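Local coordinates for putative diflavin flavoprotein A 5 (Nostoc sp. PCC 7120, PDB 4FEK), which probably mediates electron transfer from NADH to oxygen, reducing it to water, this construct being its metallo-beta-lactamase-like domain, at residues Asp81-Gly86 with Ile106-Ser111. Numbering follows the deposited sequence.
Sequences DYVILG and ITFVCS
Val-83 and Val-109 both hold CG1 opposite the backbone N (chi1 176° and 179°), which turns each CG2 back along the chain: that of Val-83 crosses to CD1 of Ile-106 at 3.8 Å, and that of Val-109 reaches the Tyr-82 ring, 3.7 Å from its CD1. The two valines work on opposite faces of the sheet. With Val-83 goes Phe-108, lying alongside it, its CD2 and CE2 near CB and CG1 of Val-83, an oblique approach to the ring. With Val-109 go Tyr-82, Thr-107 and Ile-84; the last has CG1 beside the backbone N (chi1 -62°), and this branch runs next to Val-109, 3.7 Å from its CB. Beyond them, Leu-146 and Phe-148 of strand 145-150, in the second sheet, cover Ile-84, and Phe-148 also reaches Val-109, as expected inside the sandwich of the metallo-beta-lactamase fold. Strands 80-84 and 107-111 are parallel neighbours joined through helix 93-102 in a beta-alpha-beta unit, with strands 53-56 and 129-132 flanking them. Four backbone bonds lace the pair: Thr-107 N to Asp-81 O, Val-83 N to Thr-107 O at 2.9 Å, Val-109 N to Val-83 O, and Leu-85 N to Val-109 O. A water sits at each end. One accepts from Thr-107 OG1 at 3.2 Å, while its suspiciously short approach to Asp-81 O is doubtful; the other donates to Leu-85 O at 2.8 Å and accepts a hydrogen bond from Ser-111 N, bridging the backbones where direct pairing has stopped. Asp-81 points away from the partner strand at CB, and its OD2 accepts a hydrogen bond from Thr-53 N.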
loop_
_atom_site.group_PDB
_atom_site.type_symbol
_atom_site.label_atom_id
_atom_site.label_comp_id
_atom_site.label_asym_id
_atom_site.label_seq_id
_atom_site.Cartn_x
_atom_site.Cartn_y
_atom_site.Cartn_z
ATOM N N ASP A 81 -3.553 -13.378 10.859
ATOM C CA ASP A 81 -4.872 -12.962 11.354
ATOM C C ASP A 81 -5.609 -12.039 10.376
ATOM O O ASP A 81 -6.817 -12.203 10.116
ATOM C CB ASP A 81 -4.723 -12.234 12.698
ATOM C CG ASP A 81 -4.104 -13.116 13.782
ATOM O OD1 ASP A 81 -4.847 -13.918 14.373
ATOM O OD2 ASP A 81 -2.881 -13.009 14.037
ATOM N N TYR A 82 -4.874 -11.066 9.848
ATOM C CA TYR A 82 -5.470 -10.010 9.045
ATOM C C TYR A 82 -4.696 -9.768 7.761
ATOM O O TYR A 82 -3.460 -9.857 7.718
ATOM C CB TYR A 82 -5.565 -8.688 9.836
ATOM C CG TYR A 82 -6.328 -8.801 11.132
ATOM C CD1 TYR A 82 -7.706 -8.949 11.140
ATOM C CD2 TYR A 82 -5.667 -8.760 12.343
ATOM C CE1 TYR A 82 -8.409 -9.060 12.340
ATOM C CE2 TYR A 82 -6.352 -8.872 13.537
ATOM C CZ TYR A 82 -7.716 -9.016 13.530
ATOM O OH TYR A 82 -8.377 -9.130 14.728
ATOM N N VAL A 83 -5.459 -9.475 6.714
ATOM C CA VAL A 83 -4.929 -8.997 5.439
ATOM C C VAL A 83 -5.588 -7.615 5.238
ATOM O O VAL A 83 -6.808 -7.521 5.059
ATOM C CB VAL A 83 -5.299 -9.948 4.273
ATOM C CG1 VAL A 83 -4.822 -9.383 2.953
ATOM C CG2 VAL A 83 -4.674 -11.352 4.512
ATOM N N ILE A 84 -4.786 -6.557 5.300
ATOM C CA ILE A 84 -5.311 -5.191 5.152
ATOM C C ILE A 84 -5.102 -4.673 3.723
ATOM O O ILE A 84 -4.006 -4.786 3.164
ATOM C CB ILE A 84 -4.667 -4.252 6.159
ATOM C CG1 ILE A 84 -5.002 -4.727 7.584
ATOM C CG2 ILE A 84 -5.110 -2.783 5.905
ATOM C CD1 ILE A 84 -4.084 -4.197 8.652
ATOM N N LEU A 85 -6.162 -4.118 3.143
ATOM C CA LEU A 85 -6.146 -3.658 1.755
ATOM C C LEU A 85 -6.157 -2.142 1.679
ATOM O O LEU A 85 -7.068 -1.492 2.217
ATOM C CB LEU A 85 -7.376 -4.183 1.028
ATOM C CG LEU A 85 -7.580 -5.694 1.049
ATOM C CD1 LEU A 85 -8.713 -6.042 0.117
ATOM C CD2 LEU A 85 -6.289 -6.366 0.624
ATOM N N GLY A 86 -5.186 -1.570 0.973
ATOM C CA GLY A 86 -5.154 -0.121 0.817
ATOM C C GLY A 86 -6.130 0.354 -0.264
ATOM O O GLY A 86 -6.394 1.546 -0.389
ATOM N N ILE A 106 -7.936 -16.154 7.784
ATOM C CA ILE A 106 -7.682 -14.706 7.697
ATOM C C ILE A 106 -8.944 -13.851 7.670
ATOM O O ILE A 106 -10.004 -14.272 7.197
ATOM C CB ILE A 106 -6.856 -14.335 6.466
ATOM C CG1 ILE A 106 -7.552 -14.821 5.197
ATOM C CG2 ILE A 106 -5.486 -14.915 6.564
ATOM C CD1 ILE A 106 -6.745 -14.542 3.916
ATOM N N THR A 107 -8.814 -12.630 8.176
ATOM C CA THR A 107 -9.882 -11.653 8.052
ATOM C C THR A 107 -9.378 -10.520 7.186
ATOM O O THR A 107 -8.276 -10.006 7.383
ATOM C CB THR A 107 -10.353 -11.116 9.416
ATOM O OG1 THR A 107 -10.990 -12.177 10.127
ATOM C CG2 THR A 107 -11.362 -9.972 9.228
ATOM N N PHE A 108 -10.172 -10.190 6.180
ATOM C CA PHE A 108 -9.889 -9.060 5.319
ATOM C C PHE A 108 -10.314 -7.769 6.003
ATOM O O PHE A 108 -11.407 -7.682 6.572
ATOM C CB PHE A 108 -10.605 -9.236 3.980
ATOM C CG PHE A 108 -10.008 -10.303 3.130
ATOM C CD1 PHE A 108 -10.553 -11.579 3.104
ATOM C CD2 PHE A 108 -8.859 -10.050 2.400
ATOM C CE1 PHE A 108 -9.980 -12.573 2.337
ATOM C CE2 PHE A 108 -8.279 -11.034 1.634
ATOM C CZ PHE A 108 -8.842 -12.305 1.597
ATOM N N VAL A 109 -9.428 -6.782 5.962
ATOM C CA VAL A 109 -9.669 -5.480 6.576
ATOM C C VAL A 109 -9.578 -4.467 5.433
ATOM O O VAL A 109 -8.577 -4.387 4.721
ATOM C CB VAL A 109 -8.630 -5.155 7.668
ATOM C CG1 VAL A 109 -8.900 -3.756 8.272
ATOM C CG2 VAL A 109 -8.658 -6.221 8.763
ATOM N N CYS A 110 -10.658 -3.747 5.204
ATOM C CA CYS A 110 -10.702 -2.856 4.058
ATOM C C CYS A 110 -11.606 -1.687 4.359
ATOM O O CYS A 110 -12.322 -1.681 5.354
ATOM C CB CYS A 110 -11.224 -3.590 2.812
ATOM S SG CYS A 110 -12.882 -4.335 3.022
ATOM N N SER A 111 -11.554 -0.689 3.490
ATOM C CA SER A 111 -12.524 0.372 3.550
ATOM C C SER A 111 -13.836 -0.205 3.022
ATOM O O SER A 111 -13.855 -1.074 2.135
ATOM C CB SER A 111 -12.073 1.591 2.728
ATOM O OG SER A 111 -13.058 2.615 2.805
HETATM O O HOH W 1 -8.455 -13.635 11.418
HETATM O O HOH W 2 -9.634 -0.803 1.307
#